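Local coordinates for 3-hydroxyacyl-CoA dehydrogenase (Burkholderia thailandensis, PDB 4XGN), which probably catalyses the NAD-dependent interconversion of 3-hydroxyacyl-CoA and 3-oxoacyl-CoA, as a short-chain dehydrogenase with a Rossmann fold, at residues 149-154 with 194-199. Residues are numbered along the deposited sequence; the frame is centred on the assembly and turned at random.
Sequences VSTASV and IAPGIF. With NAD (nicotinamide-adenine-dinucleotide), chain I.
T151 lays its methyl CG2 against the ring of P196, 3.6 Å from CD, the two side chains crossing at about a right angle. With CG2 anti to the backbone N, the same methyl also meets the nicotinamide ribose, 3.4 Å from NAD O4D, while OG1 turns to N90 O and Y231 OH. Earlier along the two strands, V149 CG1 touches I194 CD1, and the I194 N-H gives a nearly straight bond to S150 O (2.9 Å, 167°). I194 O receives the A152 N-H. These are neighbouring parallel strands of the Rossmann sheet, 146-151 and 189-196, whose C-terminal ends open into the loops that hold the cofactor. Beyond the end of strand 146-151, V154 N reaches P196 O from above its carbonyl plane (2.9 Å), and V154 CG1 packs on G197 CA. S153 OG, anti to its backbone N (chi1 170°), caps A155 N and shares a water with G197 O. P196 CB lies 3.5 Å from NAD C5N, and G197 O is 3.2 Å from C4N, the nicotinamide carbon that accepts hydride in NAD-dependent dehydrogenases. The carboxamide is gripped twice by the F199 backbone: N donates to O7N (2.8 Å), and O accepts a longer bond from N7N.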
loop_
_atom_site.group_PDB
_atom_site.type_symbol
_atom_site.label_atom_id
_atom_site.label_comp_id
_atom_site.label_asym_id
_atom_site.label_seq_id
_atom_site.Cartn_x
_atom_site.Cartn_y
_atom_site.Cartn_z
ATOM N N VAL A 149 -9.313 9.425 16.127
ATOM C CA VAL A 149 -9.199 9.696 14.699
ATOM C C VAL A 149 -8.087 10.716 14.477
ATOM O O VAL A 149 -8.072 11.764 15.096
ATOM C CB VAL A 149 -10.493 10.263 14.123
ATOM C CG1 VAL A 149 -10.353 10.509 12.627
ATOM C CG2 VAL A 149 -11.656 9.292 14.368
ATOM N N SER A 150 -7.130 10.388 13.625
ATOM C CA SER A 150 -6.051 11.314 13.266
ATOM C C SER A 150 -6.106 11.671 11.794
ATOM O O SER A 150 -6.771 10.993 10.991
ATOM C CB SER A 150 -4.731 10.729 13.636
ATOM O OG SER A 150 -4.641 10.426 15.017
ATOM N N THR A 151 -5.438 12.783 11.461
ATOM C CA THR A 151 -5.450 13.289 10.102
ATOM C C THR A 151 -4.066 13.148 9.514
ATOM O O THR A 151 -3.098 13.767 9.977
ATOM C CB THR A 151 -5.909 14.760 10.030
ATOM O OG1 THR A 151 -7.112 14.951 10.821
ATOM C CG2 THR A 151 -6.141 15.153 8.588
ATOM N N ALA A 152 -3.931 12.303 8.503
ATOM C CA ALA A 152 -2.767 12.248 7.722
ATOM C C ALA A 152 -2.973 13.215 6.516
ATOM O O ALA A 152 -3.251 14.388 6.734
ATOM C CB ALA A 152 -2.433 10.821 7.332
ATOM N N SER A 153 -2.806 12.736 5.290
ATOM C CA SER A 153 -2.914 13.485 4.022
ATOM C C SER A 153 -2.602 12.475 2.953
ATOM O O SER A 153 -1.902 11.501 3.201
ATOM C CB SER A 153 -1.836 14.568 3.935
ATOM O OG SER A 153 -1.774 15.140 2.644
ATOM N N VAL A 154 -3.063 12.753 1.736
ATOM C CA VAL A 154 -2.636 11.999 0.579
ATOM C C VAL A 154 -1.122 12.193 0.359
ATOM O O VAL A 154 -0.495 11.356 -0.257
ATOM C CB VAL A 154 -3.443 12.351 -0.688
ATOM C CG1 VAL A 154 -4.903 11.971 -0.514
ATOM C CG2 VAL A 154 -3.229 13.785 -1.133
ATOM N N ILE A 194 -7.718 9.415 8.723
ATOM C CA ILE A 194 -8.258 9.965 7.482
ATOM C C ILE A 194 -7.093 10.659 6.780
ATOM O O ILE A 194 -6.361 11.406 7.420
ATOM C CB ILE A 194 -9.415 10.955 7.733
ATOM C CG1 ILE A 194 -10.601 10.228 8.422
ATOM C CG2 ILE A 194 -9.907 11.539 6.396
ATOM C CD1 ILE A 194 -11.657 11.160 9.037
ATOM N N ALA A 195 -6.915 10.351 5.479
ATOM C CA ALA A 195 -5.916 10.990 4.629
ATOM C C ALA A 195 -6.651 11.868 3.627
ATOM O O ALA A 195 -7.043 11.429 2.562
ATOM C CB ALA A 195 -5.051 9.921 3.906
ATOM N N PRO A 196 -6.866 13.147 3.951
ATOM C CA PRO A 196 -7.556 14.008 2.995
ATOM C C PRO A 196 -6.726 14.390 1.783
ATOM O O PRO A 196 -5.481 14.434 1.846
ATOM C CB PRO A 196 -7.925 15.265 3.832
ATOM C CG PRO A 196 -7.643 14.887 5.260
ATOM C CD PRO A 196 -6.617 13.828 5.242
ATOM N N GLY A 197 -7.406 14.662 0.672
ATOM C CA GLY A 197 -6.775 15.208 -0.505
ATOM C C GLY A 197 -6.587 16.718 -0.424
ATOM O O GLY A 197 -5.574 17.182 0.122
ATOM N N ILE A 198 -7.506 17.482 -1.011
ATOM C CA ILE A 198 -7.380 18.934 -0.973
ATOM C C ILE A 198 -8.709 19.493 -0.541
ATOM O O ILE A 198 -9.722 19.251 -1.211
ATOM C CB ILE A 198 -6.964 19.569 -2.313
ATOM C CG1 ILE A 198 -5.871 18.751 -3.006
ATOM C CG2 ILE A 198 -6.500 21.009 -2.061
ATOM C CD1 ILE A 198 -5.859 19.015 -4.481
ATOM N N PHE A 199 -8.666 20.258 0.555
ATOM C CA PHE A 199 -9.850 20.785 1.202
ATOM C C PHE A 199 -9.789 22.280 1.325
ATOM O O PHE A 199 -8.728 22.844 1.597
ATOM C CB PHE A 199 -10.066 20.135 2.590
ATOM C CG PHE A 199 -10.768 18.827 2.517
ATOM C CD1 PHE A 199 -10.132 17.697 1.972
ATOM C CD2 PHE A 199 -12.101 18.719 2.900
ATOM C CE1 PHE A 199 -10.795 16.498 1.867
ATOM C CE2 PHE A 199 -12.740 17.526 2.810
ATOM C CZ PHE A 199 -12.121 16.416 2.284
HETATM P PA NAD I . -6.107 24.961 9.267
HETATM O O1A NAD I . -4.836 25.722 9.145
HETATM O O2A NAD I . -7.372 25.649 8.855
HETATM O O5B NAD I . -6.300 24.401 10.757
HETATM C C5B NAD I . -5.215 23.872 11.488
HETATM C C4B NAD I . -5.378 24.256 12.969
HETATM O O4B NAD I . -4.296 23.717 13.534
HETATM C C3B NAD I . -5.263 25.788 13.179
HETATM O O3B NAD I . -6.367 26.365 13.795
HETATM C C2B NAD I . -3.939 25.835 13.963
HETATM O O2B NAD I . -3.857 27.065 14.771
HETATM C C1B NAD I . -3.849 24.679 14.616
HETATM N N9A NAD I . -2.506 24.334 14.965
HETATM C C8A NAD I . -1.354 24.446 14.229
HETATM N N7A NAD I . -0.279 24.061 14.991
HETATM C C5A NAD I . -0.805 23.700 16.153
HETATM C C6A NAD I . -0.210 23.213 17.288
HETATM N N6A NAD I . 1.178 23.016 17.556
HETATM N N1A NAD I . -0.978 22.912 18.346
HETATM C C2A NAD I . -2.336 23.081 18.315
HETATM N N3A NAD I . -2.939 23.547 17.182
HETATM C C4A NAD I . -2.142 23.864 16.139
HETATM O O3 NAD I . -5.811 23.727 8.282
HETATM P PN NAD I . -6.782 22.437 8.066
HETATM O O1N NAD I . -6.954 22.316 6.588
HETATM O O2N NAD I . -8.083 22.458 8.854
HETATM O O5D NAD I . -5.848 21.218 8.583
HETATM C C5D NAD I . -6.338 20.191 9.441
HETATM C C4D NAD I . -5.581 18.926 9.306
HETATM O O4D NAD I . -5.862 18.461 8.052
HETATM C C3D NAD I . -4.048 19.139 9.361
HETATM O O3D NAD I . -3.421 18.107 9.988
HETATM C C2D NAD I . -3.733 19.179 7.839
HETATM O O2D NAD I . -2.277 18.917 7.587
HETATM C C1D NAD I . -4.501 18.235 7.337
HETATM N N1N NAD I . -4.816 18.258 5.913
HETATM C C2N NAD I . -5.368 19.346 5.277
HETATM C C3N NAD I . -5.657 19.337 3.918
HETATM C C7N NAD I . -6.211 20.518 3.182
HETATM O O7N NAD I . -6.210 20.511 1.973
HETATM N N7N NAD I . -6.770 21.615 3.891
HETATM C C4N NAD I . -5.388 18.156 3.193
HETATM C C5N NAD I . -4.873 17.057 3.832
HETATM C C6N NAD I . -4.594 17.101 5.181
HETATM O O HOH W 1 -3.032 16.862 1.024
#